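Local coordinates for ABC transporter substrate binding protein (Ribose) (Agrobacterium vitis S4, PDB 4WT7) that binds D-allitol in this crystal and probably delivers sugars or polyols to an ABC transporter as its periplasmic solute-binding component, at residues V286-L290 with S291-L295; K308-V311 with N312-R316; G75-V78 with A79-Q82. One frame throughout, in Å; residues are numbered along the deposited sequence.

Contact 1: residues V286-L290 with S291-L295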
loop_
_atom_site.group_PDB
_atom_site.type_symbol
_atom_site.label_atom_id
_atom_site.label_comp_id
_atom_site.label_asym_id
_atom_site.label_seq_id
_atom_site.Cartn_x
_atom_site.Cartn_y
_atom_site.Cartn_z
ATOM N N VAL A 286 5.377 3.829 -19.241
ATOM C CA VAL A 286 5.678 5.139 -19.787
ATOM C C VAL A 286 6.373 5.033 -21.163
ATOM O O VAL A 286 5.979 5.710 -22.124
ATOM C CB VAL A 286 6.549 5.965 -18.858
ATOM C CG1 VAL A 286 7.059 7.198 -19.596
ATOM C CG2 VAL A 286 5.777 6.341 -17.581
ATOM N N ALA A 287 7.413 4.214 -21.247
ATOM C CA ALA A 287 8.100 3.983 -22.513
ATOM C C ALA A 287 7.124 3.488 -23.588
ATOM O O ALA A 287 7.020 4.089 -24.651
ATOM C CB ALA A 287 9.228 2.982 -22.320
ATOM N N LEU A 288 6.390 2.418 -23.302
ATOM C CA LEU A 288 5.325 1.976 -24.213
ATOM C C LEU A 288 4.401 3.131 -24.669
ATOM O O LEU A 288 4.131 3.286 -25.865
ATOM C CB LEU A 288 4.468 0.887 -23.571
ATOM C CG LEU A 288 5.103 -0.489 -23.390
ATOM C CD1 LEU A 288 4.189 -1.375 -22.522
ATOM C CD2 LEU A 288 5.339 -1.110 -24.777
ATOM N N LEU A 289 3.902 3.927 -23.732
ATOM C CA LEU A 289 3.074 5.072 -24.117
ATOM C C LEU A 289 3.797 6.026 -25.070
ATOM O O LEU A 289 3.259 6.408 -26.110
ATOM C CB LEU A 289 2.590 5.842 -22.905
ATOM C CG LEU A 289 1.781 7.082 -23.293
ATOM C CD1 LEU A 289 0.423 6.682 -23.812
ATOM C CD2 LEU A 289 1.637 8.015 -22.145
ATOM N N LEU A 290 5.010 6.431 -24.731
ATOM C CA LEU A 290 5.696 7.406 -25.573
ATOM C C LEU A 290 6.061 6.816 -26.946
ATOM O O LEU A 290 6.177 7.547 -27.915
ATOM C CB LEU A 290 6.929 7.988 -24.879
ATOM C CG LEU A 290 6.650 8.683 -23.542
ATOM C CD1 LEU A 290 7.934 9.273 -22.956
ATOM C CD2 LEU A 290 5.585 9.738 -23.680
ATOM N N SER A 291 6.233 5.500 -27.027
ATOM C CA SER A 291 6.493 4.876 -28.321
ATOM C C SER A 291 5.232 4.786 -29.197
ATOM O O SER A 291 5.320 4.323 -30.327
ATOM C CB SER A 291 7.075 3.482 -28.156
ATOM O OG SER A 291 6.036 2.556 -27.934
ATOM N N GLY A 292 4.073 5.191 -28.666
ATOM C CA GLY A 292 2.831 5.249 -29.452
ATOM C C GLY A 292 1.709 4.302 -29.016
ATOM O O GLY A 292 0.556 4.408 -29.466
ATOM N N LYS A 293 2.018 3.355 -28.143
ATOM C CA LYS A 293 1.010 2.347 -27.782
ATOM C C LYS A 293 0.003 2.924 -26.812
ATOM O O LYS A 293 0.311 3.848 -26.069
ATOM C CB LYS A 293 1.674 1.113 -27.173
ATOM C CG LYS A 293 2.805 0.561 -28.003
ATOM C CD LYS A 293 2.292 -0.043 -29.314
ATOM C CE LYS A 293 3.428 -0.503 -30.213
ATOM N NZ LYS A 293 3.563 0.388 -31.403
ATOM N N THR A 294 -1.202 2.364 -26.825
ATOM C CA THR A 294 -2.253 2.756 -25.899
ATOM C C THR A 294 -2.254 1.781 -24.728
ATOM O O THR A 294 -2.088 0.583 -24.905
ATOM C CB THR A 294 -3.634 2.816 -26.620
ATOM O OG1 THR A 294 -3.654 3.943 -27.517
ATOM C CG2 THR A 294 -4.760 2.968 -25.628
ATOM N N LEU A 295 -2.379 2.317 -23.517
ATOM C CA LEU A 295 -2.278 1.508 -22.322
ATOM C C LEU A 295 -3.633 1.160 -21.809
ATOM O O LEU A 295 -4.545 1.960 -21.914
ATOM C CB LEU A 295 -1.594 2.308 -21.220
ATOM C CG LEU A 295 -0.189 2.782 -21.571
ATOM C CD1 LEU A 295 0.390 3.576 -20.411
ATOM C CD2 LEU A 295 0.703 1.598 -21.945
#

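Contact 2: residues K308-V311 with N312-R316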
loop_
_atom_site.group_PDB
_atom_site.type_symbol
_atom_site.label_atom_id
_atom_site.label_comp_id
_atom_site.label_asym_id
_atom_site.label_seq_id
_atom_site.Cartn_x
_atom_site.Cartn_y
_atom_site.Cartn_z
ATOM N N LYS A 308 1.060 -18.172 8.314
ATOM C CA LYS A 308 2.130 -18.847 9.037
ATOM C C LYS A 308 2.629 -20.100 8.282
ATOM O O LYS A 308 3.793 -20.433 8.378
ATOM C CB LYS A 308 1.731 -19.157 10.486
ATOM C CG LYS A 308 1.444 -17.902 11.293
ATOM C CD LYS A 308 1.549 -18.197 12.765
ATOM C CE LYS A 308 1.678 -16.951 13.564
ATOM N NZ LYS A 308 2.984 -16.294 13.343
ATOM N N GLN A 309 1.768 -20.753 7.513
ATOM C CA GLN A 309 2.202 -21.864 6.666
ATOM C C GLN A 309 2.905 -21.447 5.362
ATOM O O GLN A 309 3.853 -22.096 4.936
ATOM C CB GLN A 309 1.014 -22.760 6.303
ATOM C CG GLN A 309 0.455 -23.562 7.467
ATOM C CD GLN A 309 -0.030 -22.679 8.630
ATOM O OE1 GLN A 309 -0.756 -21.684 8.427
ATOM N NE2 GLN A 309 0.373 -23.042 9.854
ATOM N N THR A 310 2.429 -20.395 4.701
ATOM C CA THR A 310 2.948 -20.075 3.389
ATOM C C THR A 310 4.088 -19.061 3.358
ATOM O O THR A 310 4.650 -18.834 2.314
ATOM C CB THR A 310 1.834 -19.532 2.490
ATOM O OG1 THR A 310 1.295 -18.341 3.084
ATOM C CG2 THR A 310 0.739 -20.589 2.317
ATOM N N VAL A 311 4.445 -18.463 4.492
ATOM C CA VAL A 311 5.392 -17.361 4.457
ATOM C C VAL A 311 6.740 -17.779 3.866
ATOM O O VAL A 311 7.310 -17.044 3.081
ATOM C CB VAL A 311 5.552 -16.668 5.832
ATOM C CG1 VAL A 311 6.009 -17.662 6.910
ATOM C CG2 VAL A 311 6.523 -15.503 5.711
ATOM N N ASN A 312 7.249 -18.959 4.215
ATOM C CA ASN A 312 8.487 -19.416 3.599
ATOM C C ASN A 312 8.423 -19.391 2.072
ATOM O O ASN A 312 9.275 -18.808 1.429
ATOM C CB ASN A 312 8.839 -20.834 4.071
ATOM C CG ASN A 312 10.153 -21.328 3.500
ATOM O OD1 ASN A 312 11.191 -20.748 3.761
ATOM N ND2 ASN A 312 10.111 -22.397 2.716
ATOM N N GLU A 313 7.435 -20.032 1.472
ATOM C CA GLU A 313 7.426 -20.070 0.024
ATOM C C GLU A 313 7.129 -18.699 -0.567
ATOM O O GLU A 313 7.599 -18.393 -1.649
ATOM C CB GLU A 313 6.482 -21.133 -0.522
ATOM C CG GLU A 313 5.064 -21.039 -0.017
ATOM C CD GLU A 313 4.122 -22.013 -0.734
ATOM O OE1 GLU A 313 4.239 -22.141 -1.984
ATOM O OE2 GLU A 313 3.291 -22.647 -0.031
ATOM N N VAL A 314 6.382 -17.862 0.151
ATOM C CA VAL A 314 6.225 -16.472 -0.256
ATOM C C VAL A 314 7.536 -15.705 -0.126
ATOM O O VAL A 314 7.969 -15.055 -1.069
ATOM C CB VAL A 314 5.115 -15.775 0.553
ATOM C CG1 VAL A 314 4.932 -14.337 0.073
ATOM C CG2 VAL A 314 3.818 -16.538 0.400
ATOM N N THR A 315 8.208 -15.812 1.014
ATOM C CA THR A 315 9.443 -15.059 1.236
ATOM C C THR A 315 10.506 -15.426 0.219
ATOM O O THR A 315 11.303 -14.576 -0.204
ATOM C CB THR A 315 10.015 -15.287 2.662
ATOM O OG1 THR A 315 9.180 -14.633 3.632
ATOM C CG2 THR A 315 11.420 -14.705 2.777
ATOM N N ARG A 316 10.538 -16.696 -0.174
ATOM C CA ARG A 316 11.512 -17.149 -1.181
ATOM C C ARG A 316 11.256 -16.650 -2.612
ATOM O O ARG A 316 12.204 -16.323 -3.341
ATOM C CB ARG A 316 11.632 -18.668 -1.137
ATOM C CG ARG A 316 12.449 -19.093 0.045
ATOM C CD ARG A 316 12.459 -20.563 0.230
ATOM N NE ARG A 316 13.099 -20.909 1.494
ATOM C CZ ARG A 316 14.371 -21.271 1.625
ATOM N NH1 ARG A 316 15.165 -21.359 0.548
ATOM N NH2 ARG A 316 14.835 -21.566 2.846
HETATM O O HOH W 1 6.113 -20.807 6.322
HETATM O O HOH W 2 6.027 -22.109 3.094
#

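Contact 3: residues G75-V78 with A79-Q82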
loop_
_atom_site.group_PDB
_atom_site.type_symbol
_atom_site.label_atom_id
_atom_site.label_comp_id
_atom_site.label_asym_id
_atom_site.label_seq_id
_atom_site.Cartn_x
_atom_site.Cartn_y
_atom_site.Cartn_z
ATOM N N GLY A 75 1.352 19.557 1.481
ATOM C CA GLY A 75 1.792 20.799 0.894
ATOM C C GLY A 75 2.975 20.622 -0.027
ATOM O O GLY A 75 3.013 21.214 -1.105
ATOM N N LYS A 76 3.955 19.818 0.390
ATOM C CA LYS A 76 5.129 19.566 -0.448
ATOM C C LYS A 76 4.729 18.737 -1.682
ATOM O O LYS A 76 5.275 18.915 -2.768
ATOM C CB LYS A 76 6.223 18.853 0.335
ATOM C CG LYS A 76 6.830 19.718 1.458
ATOM C CD LYS A 76 7.768 18.947 2.429
ATOM C CE LYS A 76 9.237 18.821 1.945
ATOM N NZ LYS A 76 9.475 17.751 0.843
ATOM N N LEU A 77 3.733 17.876 -1.535
ATOM C CA LEU A 77 3.350 17.014 -2.636
ATOM C C LEU A 77 2.742 17.873 -3.755
ATOM O O LEU A 77 3.084 17.729 -4.946
ATOM C CB LEU A 77 2.349 15.991 -2.151
ATOM C CG LEU A 77 1.804 15.004 -3.188
ATOM C CD1 LEU A 77 2.920 14.381 -3.996
ATOM C CD2 LEU A 77 1.031 13.971 -2.409
ATOM N N VAL A 78 1.832 18.753 -3.362
ATOM C CA VAL A 78 1.236 19.671 -4.323
ATOM C C VAL A 78 2.324 20.552 -4.942
ATOM O O VAL A 78 2.354 20.752 -6.160
ATOM C CB VAL A 78 0.107 20.502 -3.658
ATOM C CG1 VAL A 78 -0.299 21.681 -4.516
ATOM C CG2 VAL A 78 -1.056 19.610 -3.375
ATOM N N ALA A 79 3.236 21.058 -4.108
ATOM C CA ALA A 79 4.187 22.039 -4.587
ATOM C C ALA A 79 5.160 21.404 -5.557
ATOM O O ALA A 79 5.576 22.046 -6.517
ATOM C CB ALA A 79 4.923 22.697 -3.439
ATOM N N GLN A 80 5.548 20.156 -5.307
ATOM C CA GLN A 80 6.465 19.471 -6.224
ATOM C C GLN A 80 5.794 19.056 -7.537
ATOM O O GLN A 80 6.434 19.051 -8.602
ATOM C CB GLN A 80 7.157 18.295 -5.528
ATOM C CG GLN A 80 6.259 17.045 -5.258
ATOM C CD GLN A 80 6.946 16.040 -4.353
ATOM O OE1 GLN A 80 7.725 16.428 -3.515
ATOM N NE2 GLN A 80 6.651 14.750 -4.521
ATOM N N LEU A 81 4.521 18.698 -7.504
ATOM C CA LEU A 81 3.814 18.455 -8.771
ATOM C C LEU A 81 3.706 19.713 -9.614
ATOM O O LEU A 81 3.804 19.655 -10.849
ATOM C CB LEU A 81 2.443 17.855 -8.535
ATOM C CG LEU A 81 2.500 16.415 -8.033
ATOM C CD1 LEU A 81 1.209 16.051 -7.341
ATOM C CD2 LEU A 81 2.781 15.492 -9.206
ATOM N N GLN A 82 3.491 20.856 -8.973
ATOM C CA GLN A 82 3.405 22.103 -9.713
ATOM C C GLN A 82 4.709 22.381 -10.408
ATOM O O GLN A 82 4.739 22.749 -11.570
ATOM C CB GLN A 82 3.047 23.255 -8.784
ATOM C CG GLN A 82 1.588 23.237 -8.499
ATOM C CD GLN A 82 1.182 24.085 -7.302
ATOM O OE1 GLN A 82 2.005 24.485 -6.467
ATOM N NE2 GLN A 82 -0.109 24.342 -7.211
#

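Contact 1: residues V286-L290 with S291-L295
L288 O takes two bonds from the residues that follow it: S291 OG donates at 2.9 Å and K293 N at 3.1 Å, and the two donors come to the carbonyl from opposite faces of its plane. The hydroxyl is turned back onto the helix because OG sits between the backbone N and the carbonyl carbon of its own residue (chi1 83°). One position on, G292 N binds L289 O at 2.9 Å, but from well above the carbonyl plane rather than within it. S291 N to A287 O, also 2.9 Å, still has the ordinary helical spacing.

The 6→1 bond from K293 to L288 and the 5→2 bond from G292 to L289 together define a Schellman motif, which ends the helix. The positive phi of G292 (115°) makes the reversal, a backbone conformation that glycine adopts readily.

After the turn the chain doubles back, and K293 O receives a nearly straight CA-H...O contact from L289 CA at 3.6 Å. L295 then points its side chain at the helix, splitting its methyls between two leucines of the last turn: CD1 meets L289 CB at 4.0 Å and CD2 meets L288 CB at 4.2 Å.

The turn ends helix 275-290 and leads towards strand 298-300, an outermost strand of the parallel sheet. V286 packs on A91 and V93 of strand 91-95 and on L117 of strand 116-119, which L295 also touches, while L288 rests on L28.

Contact 2: residues K308-V311 with N312-R316
V311 CG2 lies anti to its backbone N, and T315 OG1 stands beside its backbone N (chi1 -71°); these torsions set the two side chains alongside each other, pointing the same way, with CG2 3.5 Å from OG1. E313 takes a different torsion: its CG stands between its N and carbonyl carbon (chi1 54°) and comes to 3.2 Å from T310 O. V314 CG2 approaches that same oxygen.

This is the first turn of helix 311-318. V314 N binds T310 O at 2.9 Å and T315 N binds V311 O, both nearly straight. N312 N and E313 N reach the carbonyls four residues back through one water each: the first accepts from N312 N at 3.0 Å and donates to K308 O, the second accepts from E313 N and donates to Q309 O at 2.8 Å. T310 OG1 is bonded to N307 N and L305 O, tying the turn to strand 304-307. R316 NE donates to N312 OD1 at 3.0 Å, the oxygen lying in the guanidinium plane.

The N-H groups of N312 and E313 are thus satisfied through solvent bridges to the preceding loop, while V311 and V314 bury their methyls against A306.

Contact 3: residues G75-V78 with A79-Q82
Four successive i to i+4 bonds carry the backbone, A79 N to G75 O, Q80 N to K76 O, L81 N to L77 O and Q82 N to V78 O, spanning 2.8 to 3.1 Å with phi and psi near regular alpha-helical values throughout. L77 and L81, one turn apart, lie side by side and point the same way, so that the L77 CD1 and L81 CD1 methyls meet at 4.1 Å. L77 has CG anti to its backbone N (chi1 179°), and its CD1 also reaches Q80 NE2, 3.8 Å away.

Q80 runs back along the helix: with CG set between N and the carbonyl carbon (chi1 73°) and the chain extended beyond, CG comes within 3.3 Å of both K76 O and L77 O. That course carries the amide back beside L77 and out to strand 34-39, where NE2 donates to S38 OG and weakly to T39 O.

Helix 74-87 joins strand 64-69 to strand 91-95, parallel strands of one sheet that have strand 34-39 between them. It connects the two strands as a beta-alpha-beta crossover, right-handed as expected of the Rossmann-like lobes of periplasmic binding proteins. L77 and L81 form its inward face, each touching S38 and Q94, and the L77 side chain ends about 10 Å from the bound D-allitol.

On another flank, V78 CG1 lies 3.8 Å from Q82 NE2. The Q82 chain, extended beyond CG, passes V78 O with its CG at 3.5 Å, and both residues reach W105 of helix 99-111, V78 meeting V101 there as well.

Overall arrangement
Along the chain the order is contact 3, contact 1, contact 2, and no two of them touch. Contacts 1 and 3 belong to the lobe built on the parallel sheet: helix 74-87 and the end of helix 275-290 both pack on strand 91-95, with contact centres 26 Å apart. Contact 2 lies on the other lobe, beside strand 304-307 of the mixed sheet; its centre is 36 Å from that of contact 1 and 39 Å from that of contact 3, on the opposite side of the chain's centre from contact 3. Between contacts 1 and 2 the chain passes from strand 298-300 in one sheet to strand 304-307 in the other, a crossing between the two lobes that enclose D-allitol.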